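PDB 7AX7: endo-1,4-beta-xylanase from Uncultured bacterium, which removes acetyl groups from acetylated xylan with the help of a bound cobalt ion, as the CE4 deacetylase domain of a multidomain xylanase. Local coordinates for residues L25-V30 with A164-I169; Q134-N139 with S159-A164; T17-L22 with L46-R51; F118-L123 with Y197-N202. All coordinates share one frame; numbering follows the deposited sequence.

In the fold
From the N terminus, contact 3 closes first, joining helix 16-28 to helix 46-54 around strand 33-36. Contact 1 starts from the later turns of helix 16-28 and closes only at helix 159-174, so its loop crosses that of contact 3; Glu26 and Arg51 link the two by a salt bridge. Contact 4 pairs strand 118-123 with the C-terminal strand 199-200 and crosses contact 1. Contact 2, between helices 133-143 and 159-174, falls within the loops of both contacts 1 and 4 and shares Ala164 with contact 1. Contacts 1, 2 and 3 thus tie together the helices outside the parallel sheet, whereas contact 4 lies in the sheet itself, away from contact 3 across the chain's centre.

Contact 1. Residues L25-V30 with A164-I169; sequences LERYGV and ALPQII
Val30 N donates to Leu25 O (2.9 Å) and Gly29 N to Glu26 O, a Schellman motif that closes helix 16-28 and brings Val30 back to Ile169 of helix 159-174, which Leu25 also touches. Gly29, at positive phi, makes the turn. Ile169 is the centre of the apolar contact. Its CB stands over one face of the Tyr28 ring, and its CG2, anti to the backbone N, touches Tyr28 CG at 3.6 Å; the same methyl also meets Val30 CG2 at 3.8 Å, the valine and isoleucine side chains running past each other in opposite directions. The other branch ends in Ile169 CD1, 4.0 Å from Leu25 CD2; that same leucine methyl also touches Leu165 CD2 at 4.1 Å, the two leucines crossing near a right angle. Farther out, the phenol end of Tyr28 lies across Pro166, with Tyr28 OH 3.9 Å from Pro166 CB, and Arg27 brings NH1 to Pro166 CG. Beneath, Phe179 of strand 177-179 touches both Val30 and Ile169. Two neighbouring polar groups have partners outside: Tyr28 O takes a bond from Lys173 NZ, and Glu26 pairs with Arg51. What joins these two barrel helices directly is therefore shape and apolar burial, with the tyrosine and arginine spanning the step from core to surface.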
loop_
_atom_site.group_PDB
_atom_site.type_symbol
_atom_site.label_atom_id
_atom_site.label_comp_id
_atom_site.label_asym_id
_atom_site.label_seq_id
_atom_site.Cartn_x
_atom_site.Cartn_y
_atom_site.Cartn_z
ATOM N N LEU A 25 -11.318 -3.343 8.196
ATOM C CA LEU A 25 -10.917 -1.963 8.444
ATOM C C LEU A 25 -12.102 -1.127 8.908
ATOM O O LEU A 25 -11.980 -0.333 9.847
ATOM C CB LEU A 25 -10.287 -1.357 7.189
ATOM C CG LEU A 25 -8.997 -1.998 6.648
ATOM C CD1 LEU A 25 -8.563 -1.280 5.382
ATOM C CD2 LEU A 25 -7.870 -1.979 7.694
ATOM N N GLU A 26 -13.262 -1.301 8.276
ATOM C CA GLU A 26 -14.440 -0.541 8.689
ATOM C C GLU A 26 -14.855 -0.904 10.108
ATOM O O GLU A 26 -15.208 -0.024 10.905
ATOM C CB GLU A 26 -15.595 -0.785 7.717
ATOM C CG GLU A 26 -16.882 -0.031 8.049
ATOM C CD GLU A 26 -17.977 -0.275 7.010
ATOM O OE1 GLU A 26 -17.972 -1.357 6.383
ATOM O OE2 GLU A 26 -18.838 0.615 6.819
ATOM N N ARG A 27 -14.823 -2.198 10.437
ATOM C CA ARG A 27 -15.233 -2.648 11.764
ATOM C C ARG A 27 -14.417 -1.960 12.849
ATOM O O ARG A 27 -14.963 -1.547 13.876
ATOM C CB ARG A 27 -15.094 -4.175 11.845
ATOM C CG ARG A 27 -15.521 -4.845 13.151
ATOM C CD ARG A 27 -15.021 -6.308 13.184
ATOM N NE ARG A 27 -15.285 -6.992 11.917
ATOM C CZ ARG A 27 -14.602 -8.035 11.449
ATOM N NH1 ARG A 27 -13.580 -8.554 12.128
ATOM N NH2 ARG A 27 -14.945 -8.558 10.284
ATOM N N TYR A 28 -13.104 -1.821 12.636
ATOM C CA TYR A 28 -12.197 -1.209 13.603
ATOM C C TYR A 28 -12.005 0.295 13.399
ATOM O O TYR A 28 -11.233 0.913 14.145
ATOM C CB TYR A 28 -10.832 -1.918 13.556
ATOM C CG TYR A 28 -10.846 -3.286 14.209
ATOM C CD1 TYR A 28 -10.704 -3.425 15.593
ATOM C CD2 TYR A 28 -11.027 -4.435 13.448
ATOM C CE1 TYR A 28 -10.726 -4.685 16.196
ATOM C CE2 TYR A 28 -11.053 -5.694 14.038
ATOM C CZ TYR A 28 -10.907 -5.813 15.403
ATOM O OH TYR A 28 -10.933 -7.071 15.967
ATOM N N GLY A 29 -12.671 0.900 12.420
ATOM C CA GLY A 29 -12.506 2.333 12.205
ATOM C C GLY A 29 -11.099 2.723 11.805
ATOM O O GLY A 29 -10.590 3.762 12.243
ATOM N N VAL A 30 -10.464 1.914 10.965
ATOM C CA VAL A 30 -9.060 2.066 10.607
ATOM C C VAL A 30 -8.956 2.366 9.118
ATOM O O VAL A 30 -9.679 1.783 8.303
ATOM C CB VAL A 30 -8.264 0.793 10.972
ATOM C CG1 VAL A 30 -6.890 0.822 10.350
ATOM C CG2 VAL A 30 -8.173 0.652 12.498
ATOM N N ALA A 164 -5.581 -12.839 9.442
ATOM C CA ALA A 164 -4.600 -12.246 10.346
ATOM C C ALA A 164 -4.955 -10.818 10.742
ATOM O O ALA A 164 -4.591 -10.380 11.834
ATOM C CB ALA A 164 -3.218 -12.265 9.694
ATOM N N LEU A 165 -5.660 -10.085 9.882
ATOM C CA LEU A 165 -5.791 -8.645 10.084
ATOM C C LEU A 165 -6.469 -8.251 11.403
ATOM O O LEU A 165 -6.020 -7.271 12.025
ATOM C CB LEU A 165 -6.523 -8.041 8.879
ATOM C CG LEU A 165 -6.578 -6.512 8.826
ATOM C CD1 LEU A 165 -5.176 -5.907 8.820
ATOM C CD2 LEU A 165 -7.362 -6.043 7.615
ATOM N N PRO A 166 -7.516 -8.931 11.889
ATOM C CA PRO A 166 -8.115 -8.472 13.154
ATOM C C PRO A 166 -7.147 -8.488 14.326
ATOM O O PRO A 166 -7.113 -7.512 15.087
ATOM C CB PRO A 166 -9.297 -9.433 13.346
ATOM C CG PRO A 166 -9.721 -9.725 11.923
ATOM C CD PRO A 166 -8.383 -9.915 11.215
ATOM N N GLN A 167 -6.350 -9.553 14.490
ATOM C CA GLN A 167 -5.355 -9.572 15.563
ATOM C C GLN A 167 -4.333 -8.459 15.389
ATOM O O GLN A 167 -3.862 -7.878 16.374
ATOM C CB GLN A 167 -4.626 -10.918 15.615
ATOM C CG GLN A 167 -5.431 -12.100 16.152
ATOM C CD GLN A 167 -4.698 -13.441 15.965
ATOM O OE1 GLN A 167 -5.022 -14.218 15.062
ATOM N NE2 GLN A 167 -3.715 -13.709 16.822
ATOM N N ILE A 168 -3.933 -8.188 14.147
ATOM C CA ILE A 168 -2.940 -7.147 13.903
ATOM C C ILE A 168 -3.462 -5.793 14.371
ATOM O O ILE A 168 -2.776 -5.067 15.099
ATOM C CB ILE A 168 -2.533 -7.114 12.416
ATOM C CG1 ILE A 168 -1.784 -8.399 12.032
ATOM C CG2 ILE A 168 -1.655 -5.858 12.130
ATOM C CD1 ILE A 168 -1.587 -8.581 10.515
ATOM N N ILE A 169 -4.685 -5.436 13.968
ATOM C CA ILE A 169 -5.235 -4.130 14.338
ATOM C C ILE A 169 -5.428 -4.048 15.846
ATOM O O ILE A 169 -4.973 -3.102 16.504
ATOM C CB ILE A 169 -6.556 -3.866 13.592
ATOM C CG1 ILE A 169 -6.299 -3.684 12.093
ATOM C CG2 ILE A 169 -7.292 -2.647 14.189
ATOM C CD1 ILE A 169 -7.549 -3.704 11.275
#

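Contact 2. Residues Q134-N139 with S159-A164; sequences QQRVNN and SQTVQA
Arg136 NH1 donates to Thr161 OG1 at 2.8 Å, a bent bond (140° at the hydrogen) whose acceptor sits 17° out of the guanidinium plane. The same flat group lies against Gln160: CB of that residue is centred over one guanidinium face, 3.5 Å above it. Nearer the backbone, Ala164 CB fits between Arg136 CB (3.8 Å) and Val137 CG2 (3.7 Å), and the small methyl lets the helices close to 8.7 Å between axes where they cross at -57°. From Arg136 CB the chain runs out extended, which carries the guanidinium to the first turn of helix 159-174.

The second shell fixes the head group. Arg136 NE donates to Thr131 O, NH1 also to Asn158 OD1, and NH2 weakly to Glu128 O, so main-chain and side-chain oxygens hold it on several sides. Thr161 OG1 is in turn bonded to Asp126 OD2, which sets the hydroxyl that faces the arginine. Replacing Arg136 with alanine would probably leave Thr161 OG1, Asn158 OD1 and Thr131 O without this donor and open a gap beside Gln160 CB. Helices 133-143 and 159-174 flank strand 148-153 in successive beta-alpha units of the NodB-type deacetylase fold, the side chain of Thr161 about 12 Å from the bound cobalt ion. The buried charge is spread over several oxygens, and nearby Asp126 probably helps to balance it; the arginine thereby ties Glu128 and Thr131, ahead of helix 133-143, to the start of helix 159-174.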
loop_
_atom_site.group_PDB
_atom_site.type_symbol
_atom_site.label_atom_id
_atom_site.label_comp_id
_atom_site.label_asym_id
_atom_site.label_seq_id
_atom_site.Cartn_x
_atom_site.Cartn_y
_atom_site.Cartn_z
ATOM N N GLN A 134 -0.893 -16.902 11.870
ATOM C CA GLN A 134 -0.243 -16.391 13.080
ATOM C C GLN A 134 1.168 -15.868 12.804
ATOM O O GLN A 134 1.615 -14.920 13.462
ATOM C CB GLN A 134 -0.201 -17.480 14.152
ATOM C CG GLN A 134 0.128 -16.950 15.533
ATOM C CD GLN A 134 -0.931 -15.990 16.047
ATOM O OE1 GLN A 134 -2.125 -16.187 15.820
ATOM N NE2 GLN A 134 -0.495 -14.932 16.712
ATOM N N GLN A 135 1.892 -16.462 11.852
ATOM C CA GLN A 135 3.154 -15.852 11.440
ATOM C C GLN A 135 2.920 -14.443 10.906
ATOM O O GLN A 135 3.682 -13.516 11.210
ATOM C CB GLN A 135 3.854 -16.709 10.382
ATOM C CG GLN A 135 4.532 -17.971 10.916
ATOM C CD GLN A 135 5.211 -18.775 9.810
ATOM O OE1 GLN A 135 4.559 -19.266 8.887
ATOM N NE2 GLN A 135 6.531 -18.900 9.898
ATOM N N ARG A 136 1.865 -14.269 10.106
ATOM C CA ARG A 136 1.542 -12.946 9.578
ATOM C C ARG A 136 1.246 -11.968 10.707
ATOM O O ARG A 136 1.760 -10.842 10.720
ATOM C CB ARG A 136 0.361 -13.050 8.604
ATOM C CG ARG A 136 0.726 -13.826 7.346
ATOM C CD ARG A 136 -0.462 -14.159 6.458
ATOM N NE ARG A 136 -0.061 -15.158 5.468
ATOM C CZ ARG A 136 -0.470 -15.191 4.201
ATOM N NH1 ARG A 136 -1.308 -14.269 3.736
ATOM N NH2 ARG A 136 -0.027 -16.151 3.394
ATOM N N VAL A 137 0.428 -12.390 11.674
ATOM C CA VAL A 137 0.139 -11.560 12.841
ATOM C C VAL A 137 1.435 -11.139 13.521
ATOM O O VAL A 137 1.682 -9.950 13.749
ATOM C CB VAL A 137 -0.788 -12.315 13.816
ATOM C CG1 VAL A 137 -0.863 -11.598 15.162
ATOM C CG2 VAL A 137 -2.191 -12.519 13.211
ATOM N N ASN A 138 2.290 -12.114 13.852
ATOM C CA ASN A 138 3.484 -11.807 14.637
ATOM C C ASN A 138 4.476 -10.958 13.844
ATOM O O ASN A 138 5.128 -10.074 14.406
ATOM C CB ASN A 138 4.134 -13.100 15.134
ATOM C CG ASN A 138 3.261 -13.834 16.142
ATOM O OD1 ASN A 138 2.404 -13.231 16.785
ATOM N ND2 ASN A 138 3.468 -15.134 16.275
ATOM N N ASN A 139 4.595 -11.200 12.537
ATOM C CA ASN A 139 5.493 -10.379 11.730
ATOM C C ASN A 139 5.031 -8.924 11.701
ATOM O O ASN A 139 5.850 -8.004 11.788
ATOM C CB ASN A 139 5.607 -10.950 10.313
ATOM C CG ASN A 139 6.355 -12.274 10.279
ATOM O OD1 ASN A 139 6.998 -12.657 11.260
ATOM N ND2 ASN A 139 6.283 -12.972 9.150
ATOM N N SER A 159 -6.612 -15.023 1.667
ATOM C CA SER A 159 -7.487 -15.079 2.828
ATOM C C SER A 159 -6.723 -15.236 4.137
ATOM O O SER A 159 -7.260 -14.889 5.191
ATOM C CB SER A 159 -8.496 -16.215 2.668
ATOM O OG SER A 159 -7.830 -17.433 2.442
ATOM N N GLN A 160 -5.478 -15.719 4.110
ATOM C CA GLN A 160 -4.757 -15.850 5.376
ATOM C C GLN A 160 -4.374 -14.489 5.948
ATOM O O GLN A 160 -4.233 -14.344 7.171
ATOM C CB GLN A 160 -3.529 -16.737 5.194
ATOM C CG GLN A 160 -3.873 -18.208 5.005
ATOM C CD GLN A 160 -2.657 -19.056 4.672
ATOM O OE1 GLN A 160 -2.070 -18.928 3.598
ATOM N NE2 GLN A 160 -2.275 -19.923 5.592
ATOM N N THR A 161 -4.200 -13.481 5.091
ATOM C CA THR A 161 -3.993 -12.122 5.589
ATOM C C THR A 161 -5.296 -11.531 6.100
ATOM O O THR A 161 -5.306 -10.806 7.105
ATOM C CB THR A 161 -3.388 -11.250 4.494
ATOM O OG1 THR A 161 -2.009 -11.613 4.329
ATOM C CG2 THR A 161 -3.502 -9.749 4.836
ATOM N N VAL A 162 -6.409 -11.835 5.427
ATOM C CA VAL A 162 -7.715 -11.467 5.963
ATOM C C VAL A 162 -7.909 -12.056 7.357
ATOM O O VAL A 162 -8.362 -11.370 8.280
ATOM C CB VAL A 162 -8.828 -11.910 4.997
ATOM C CG1 VAL A 162 -10.187 -11.649 5.618
ATOM C CG2 VAL A 162 -8.684 -11.170 3.653
ATOM N N GLN A 163 -7.558 -13.333 7.539
ATOM C CA GLN A 163 -7.677 -13.943 8.860
ATOM C C GLN A 163 -6.772 -13.255 9.873
ATOM O O GLN A 163 -7.147 -13.090 11.037
ATOM C CB GLN A 163 -7.347 -15.436 8.790
ATOM C CG GLN A 163 -8.370 -16.274 8.062
ATOM C CD GLN A 163 -7.885 -17.703 7.836
ATOM O OE1 GLN A 163 -7.057 -17.967 6.952
ATOM N NE2 GLN A 163 -8.386 -18.626 8.643
ATOM N N ALA A 164 -5.581 -12.839 9.442
ATOM C CA ALA A 164 -4.600 -12.246 10.346
ATOM C C ALA A 164 -4.955 -10.818 10.742
ATOM O O ALA A 164 -4.591 -10.380 11.834
ATOM C CB ALA A 164 -3.218 -12.265 9.694
#

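Contact 3. Residues T17-L22 with L46-R51; sequences TTSDVL and LSIMQR
Consecutive outer helices of the NodB-type deacetylase barrel meet here, Thr18, Ser19 and Leu22 of helix 16-28 facing Ile48 and Arg51 of helix 46-54, with strand 33-36 coming between them in the chain. The axes run almost side by side, 23° apart and 10.3 Å at their closest. At the near end Ile48 wedges against the first helix: its CG2 presses on Thr18 CG2 at 3.5 Å, tighter than usual for two methyls, and its CG1 lies 3.4 Å from Ser19 OG. Thr18 directs its hydroxyl elsewhere, to Asp154 OD2 and Ser15 N, leaving the methyl for the isoleucine.

One turn on, Arg51 lies over Leu22. With CG anti to the backbone N (chi1 -177°) and the chain extended to NE, it crosses the groove; Leu22 CD1 touches Arg51 CD at 3.8 Å, the two side chains sliding past each other in opposite directions. Leu22 CB then sits beneath the centre of the guanidinium, 3.6 Å from its plane. Salt bridges from Arg51 NH2 to Asp23 and Glu26, on the same helix as Leu22, hold the group flat there. A leucine in its place would probably leave Asp23 and Glu26 without this salt-bridge partner and uncover Leu22 CB. A water in the guanidinium plane completes the join, accepting from Arg51 NH1 at 3.1 Å and bonded to Ser19 OG at 2.8 Å.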
loop_
_atom_site.group_PDB
_atom_site.type_symbol
_atom_site.label_atom_id
_atom_site.label_comp_id
_atom_site.label_asym_id
_atom_site.label_seq_id
_atom_site.Cartn_x
_atom_site.Cartn_y
_atom_site.Cartn_z
ATOM N N THR A 17 -10.931 -10.114 -2.592
ATOM C CA THR A 17 -10.389 -10.195 -1.243
ATOM C C THR A 17 -10.334 -8.818 -0.597
ATOM O O THR A 17 -10.562 -8.680 0.614
ATOM C CB THR A 17 -9.005 -10.841 -1.271
ATOM O OG1 THR A 17 -9.108 -12.166 -1.818
ATOM C CG2 THR A 17 -8.413 -10.906 0.133
ATOM N N THR A 18 -10.034 -7.785 -1.394
ATOM C CA THR A 18 -10.046 -6.414 -0.887
ATOM C C THR A 18 -11.302 -6.125 -0.070
ATOM O O THR A 18 -11.231 -5.474 0.978
ATOM C CB THR A 18 -9.948 -5.416 -2.043
ATOM O OG1 THR A 18 -8.749 -5.646 -2.795
ATOM C CG2 THR A 18 -9.951 -3.978 -1.498
ATOM N N SER A 19 -12.467 -6.573 -0.552
ATOM C CA SER A 19 -13.714 -6.277 0.148
ATOM C C SER A 19 -13.704 -6.842 1.560
ATOM O O SER A 19 -14.271 -6.240 2.481
ATOM C CB SER A 19 -14.904 -6.824 -0.639
ATOM O OG SER A 19 -14.997 -6.177 -1.890
ATOM N N ASP A 20 -13.076 -8.004 1.751
ATOM C CA ASP A 20 -12.972 -8.576 3.090
ATOM C C ASP A 20 -12.015 -7.767 3.956
ATOM O O ASP A 20 -12.238 -7.616 5.164
ATOM C CB ASP A 20 -12.516 -10.034 3.006
ATOM C CG ASP A 20 -13.498 -10.913 2.242
ATOM O OD1 ASP A 20 -14.721 -10.809 2.479
ATOM O OD2 ASP A 20 -13.042 -11.707 1.400
ATOM N N VAL A 21 -10.931 -7.261 3.358
ATOM C CA VAL A 21 -10.040 -6.377 4.096
ATOM C C VAL A 21 -10.806 -5.137 4.543
ATOM O O VAL A 21 -10.720 -4.719 5.707
ATOM C CB VAL A 21 -8.803 -6.024 3.240
ATOM C CG1 VAL A 21 -7.949 -4.947 3.915
ATOM C CG2 VAL A 21 -7.961 -7.279 2.962
ATOM N N LEU A 22 -11.607 -4.563 3.638
ATOM C CA LEU A 22 -12.356 -3.350 3.958
ATOM C C LEU A 22 -13.361 -3.588 5.079
ATOM O O LEU A 22 -13.525 -2.740 5.966
ATOM C CB LEU A 22 -13.071 -2.840 2.707
ATOM C CG LEU A 22 -12.185 -2.319 1.572
ATOM C CD1 LEU A 22 -13.065 -2.003 0.386
ATOM C CD2 LEU A 22 -11.371 -1.084 2.015
ATOM N N LEU A 46 -14.735 -1.374 -9.782
ATOM C CA LEU A 46 -15.188 -0.009 -9.516
ATOM C C LEU A 46 -15.817 0.132 -8.133
ATOM O O LEU A 46 -15.468 1.038 -7.368
ATOM C CB LEU A 46 -16.189 0.419 -10.590
ATOM C CG LEU A 46 -16.894 1.750 -10.329
ATOM C CD1 LEU A 46 -15.884 2.893 -10.323
ATOM C CD2 LEU A 46 -17.973 1.984 -11.380
ATOM N N SER A 47 -16.768 -0.740 -7.802
ATOM C CA SER A 47 -17.499 -0.549 -6.562
ATOM C C SER A 47 -16.581 -0.700 -5.357
ATOM O O SER A 47 -16.791 -0.035 -4.339
ATOM C CB SER A 47 -18.690 -1.507 -6.493
ATOM O OG SER A 47 -18.267 -2.854 -6.498
ATOM N N ILE A 48 -15.532 -1.516 -5.476
ATOM C CA ILE A 48 -14.561 -1.662 -4.392
ATOM C C ILE A 48 -13.747 -0.382 -4.237
ATOM O O ILE A 48 -13.563 0.130 -3.126
ATOM C CB ILE A 48 -13.661 -2.885 -4.651
ATOM C CG1 ILE A 48 -14.470 -4.181 -4.536
ATOM C CG2 ILE A 48 -12.424 -2.897 -3.722
ATOM C CD1 ILE A 48 -13.745 -5.402 -5.139
ATOM N N MET A 49 -13.264 0.166 -5.358
ATOM C CA MET A 49 -12.519 1.422 -5.303
ATOM C C MET A 49 -13.396 2.568 -4.795
ATOM O O MET A 49 -12.923 3.436 -4.053
ATOM C CB MET A 49 -11.941 1.745 -6.681
ATOM C CG MET A 49 -11.010 0.649 -7.217
ATOM S SD MET A 49 -10.322 0.992 -8.848
ATOM C CE MET A 49 -9.596 2.617 -8.586
ATOM N N GLN A 50 -14.673 2.598 -5.190
ATOM C CA GLN A 50 -15.563 3.624 -4.658
ATOM C C GLN A 50 -15.667 3.517 -3.140
ATOM O O GLN A 50 -15.621 4.533 -2.433
ATOM C CB GLN A 50 -16.950 3.513 -5.291
ATOM C CG GLN A 50 -17.023 3.886 -6.770
ATOM C CD GLN A 50 -18.421 3.683 -7.329
ATOM O OE1 GLN A 50 -19.003 2.608 -7.193
ATOM N NE2 GLN A 50 -18.970 4.724 -7.948
ATOM N N ARG A 51 -15.801 2.291 -2.626
ATOM C CA ARG A 51 -15.873 2.087 -1.183
ATOM C C ARG A 51 -14.553 2.455 -0.501
ATOM O O ARG A 51 -14.555 3.028 0.593
ATOM C CB ARG A 51 -16.257 0.636 -0.884
ATOM C CG ARG A 51 -16.440 0.324 0.599
ATOM C CD ARG A 51 -16.715 -1.162 0.856
ATOM N NE ARG A 51 -16.766 -1.458 2.290
ATOM C CZ ARG A 51 -16.693 -2.678 2.813
ATOM N NH1 ARG A 51 -16.557 -3.741 2.027
ATOM N NH2 ARG A 51 -16.733 -2.834 4.130
HETATM O O HOH W 1 -16.294 -3.910 -1.027
#

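Contact 4. Residues F118-L123 with Y197-N202; sequences FIQGTL and YKIWSN
Trp200 N donates to Phe118 O (2.8 Å) and Gln120 N to Trp200 O (2.7 Å), so Trp200 clasps the peptides on both flanks of Ile119 in a short parallel bridge. The ladder ends at once: Gln120 leaves strand geometry, and Gly121 N bonds to Ser201 OG (2.9 Å), a side-chain oxygen instead of a carbonyl. Gly121 is at positive phi, where a CB would strike the preceding carbonyl O. At the other end a water accepts from Phe118 N and donates to Lys198 O.

Side chains sort to the two faces of the sheet. On one, Ile119 CD1 meets Trp200 CB at 3.8 Å, and the indole turns its edge to the shared acceptor, CD1 lying 3.3 Å from Phe118 O in the ring plane. Lys198 CE rests over one face of that indole, offset toward the rim, while its NZ goes to Gly205 O; Trp200 NE1 is bonded to Pro193 O and Phe186 meets the ring edge-to-face. On the opposite face Ile199 CG1, anti to its own N, reaches Phe118 CB (3.7 Å) and Gln120 CB (3.8 Å). Phe99 also meets the Phe118 ring edge-to-face. Farther along the edge of strand 118-123 that holds Trp200, Thr122 bonds strand 148-153, and Ser201 also bonds Ile149; strand 199-200 thus joins the curled parallel sheet where it branches, consistent with the irregular beta/alpha barrel of CE4 deacetylases.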
loop_
_atom_site.group_PDB
_atom_site.type_symbol
_atom_site.label_atom_id
_atom_site.label_comp_id
_atom_site.label_asym_id
_atom_site.label_seq_id
_atom_site.Cartn_x
_atom_site.Cartn_y
_atom_site.Cartn_z
ATOM N N PHE A 118 8.927 6.923 -3.740
ATOM C CA PHE A 118 8.965 5.467 -3.665
ATOM C C PHE A 118 8.706 5.002 -2.232
ATOM O O PHE A 118 9.324 5.506 -1.288
ATOM C CB PHE A 118 10.331 4.940 -4.124
ATOM C CG PHE A 118 10.555 4.986 -5.626
ATOM C CD1 PHE A 118 10.451 6.181 -6.329
ATOM C CD2 PHE A 118 10.899 3.830 -6.320
ATOM C CE1 PHE A 118 10.670 6.222 -7.701
ATOM C CE2 PHE A 118 11.117 3.862 -7.690
ATOM C CZ PHE A 118 11.007 5.066 -8.378
ATOM N N ILE A 119 7.846 3.999 -2.078
ATOM C CA ILE A 119 7.527 3.428 -0.775
ATOM C C ILE A 119 7.932 1.960 -0.763
ATOM O O ILE A 119 7.611 1.213 -1.691
ATOM C CB ILE A 119 6.033 3.577 -0.438
ATOM C CG1 ILE A 119 5.646 5.061 -0.395
ATOM C CG2 ILE A 119 5.724 2.874 0.881
ATOM C CD1 ILE A 119 6.467 5.889 0.587
ATOM N N GLN A 120 8.656 1.555 0.275
ATOM C CA GLN A 120 8.862 0.131 0.506
ATOM C C GLN A 120 8.076 -0.311 1.741
ATOM O O GLN A 120 6.957 -0.808 1.617
ATOM C CB GLN A 120 10.351 -0.183 0.662
ATOM C CG GLN A 120 10.627 -1.654 0.923
ATOM C CD GLN A 120 12.102 -1.952 1.034
ATOM O OE1 GLN A 120 12.919 -1.401 0.295
ATOM N NE2 GLN A 120 12.455 -2.814 1.973
ATOM N N GLY A 121 8.636 -0.115 2.940
ATOM C CA GLY A 121 7.989 -0.575 4.159
ATOM C C GLY A 121 8.478 -1.957 4.544
ATOM O O GLY A 121 9.252 -2.599 3.831
ATOM N N THR A 122 8.026 -2.436 5.698
ATOM C CA THR A 122 8.478 -3.735 6.195
ATOM C C THR A 122 7.569 -4.833 5.657
ATOM O O THR A 122 6.346 -4.773 5.833
ATOM C CB THR A 122 8.506 -3.760 7.720
ATOM O OG1 THR A 122 9.340 -2.690 8.191
ATOM C CG2 THR A 122 9.061 -5.097 8.222
ATOM N N LEU A 123 8.163 -5.828 4.996
ATOM C CA LEU A 123 7.395 -6.963 4.499
ATOM C C LEU A 123 7.043 -7.893 5.648
ATOM O O LEU A 123 7.810 -8.043 6.603
ATOM C CB LEU A 123 8.181 -7.748 3.449
ATOM C CG LEU A 123 8.914 -6.991 2.344
ATOM C CD1 LEU A 123 9.608 -7.972 1.398
ATOM C CD2 LEU A 123 7.949 -6.093 1.598
ATOM N N TYR A 197 15.081 9.811 -5.852
ATOM C CA TYR A 197 16.154 8.832 -5.666
ATOM C C TYR A 197 16.158 8.264 -4.246
ATOM O O TYR A 197 17.203 7.862 -3.729
ATOM C CB TYR A 197 17.517 9.445 -6.002
ATOM C CG TYR A 197 17.544 10.252 -7.285
ATOM C CD1 TYR A 197 17.095 9.710 -8.483
ATOM C CD2 TYR A 197 18.002 11.569 -7.292
ATOM C CE1 TYR A 197 17.117 10.454 -9.664
ATOM C CE2 TYR A 197 18.033 12.309 -8.452
ATOM C CZ TYR A 197 17.586 11.749 -9.636
ATOM O OH TYR A 197 17.608 12.493 -10.792
ATOM N N LYS A 198 14.984 8.218 -3.614
ATOM C CA LYS A 198 14.824 7.705 -2.262
ATOM C C LYS A 198 13.656 6.733 -2.221
ATOM O O LYS A 198 12.667 6.902 -2.936
ATOM C CB LYS A 198 14.577 8.843 -1.274
ATOM C CG LYS A 198 14.519 8.427 0.184
ATOM C CD LYS A 198 14.499 9.657 1.076
ATOM C CE LYS A 198 14.477 9.276 2.557
ATOM N NZ LYS A 198 15.778 8.700 3.009
ATOM N N ILE A 199 13.768 5.711 -1.380
ATOM C CA ILE A 199 12.648 4.812 -1.127
ATOM C C ILE A 199 12.421 4.735 0.380
ATOM O O ILE A 199 13.353 4.452 1.141
ATOM C CB ILE A 199 12.873 3.415 -1.746
ATOM C CG1 ILE A 199 11.616 2.545 -1.583
ATOM C CG2 ILE A 199 14.063 2.728 -1.137
ATOM C CD1 ILE A 199 11.505 1.433 -2.645
ATOM N N TRP A 200 11.179 4.981 0.801
ATOM C CA TRP A 200 10.821 5.189 2.200
ATOM C C TRP A 200 10.216 3.930 2.810
ATOM O O TRP A 200 9.361 3.285 2.199
ATOM C CB TRP A 200 9.785 6.307 2.341
ATOM C CG TRP A 200 10.150 7.675 1.867
ATOM C CD1 TRP A 200 9.993 8.182 0.606
ATOM C CD2 TRP A 200 10.667 8.741 2.669
ATOM N NE1 TRP A 200 10.403 9.501 0.570
ATOM C CE2 TRP A 200 10.823 9.867 1.824
ATOM C CE3 TRP A 200 11.028 8.852 4.018
ATOM C CZ2 TRP A 200 11.329 11.089 2.287
ATOM C CZ3 TRP A 200 11.525 10.076 4.477
ATOM C CH2 TRP A 200 11.670 11.172 3.614
ATOM N N SER A 201 10.635 3.607 4.033
ATOM C CA SER A 201 9.941 2.636 4.868
ATOM C C SER A 201 9.427 3.226 6.173
ATOM O O SER A 201 8.601 2.591 6.839
ATOM C CB SER A 201 10.855 1.441 5.186
ATOM O OG SER A 201 11.204 0.767 3.992
ATOM N N ASN A 202 9.892 4.412 6.551
ATOM C CA ASN A 202 9.503 5.081 7.781
ATOM C C ASN A 202 9.583 6.574 7.515
ATOM O O ASN A 202 10.496 7.035 6.827
ATOM C CB ASN A 202 10.413 4.681 8.954
ATOM C CG ASN A 202 9.901 5.173 10.301
ATOM O OD1 ASN A 202 9.879 6.376 10.566
ATOM N ND2 ASN A 202 9.509 4.240 11.168
HETATM O O HOH W 2 11.113 8.915 -3.395
#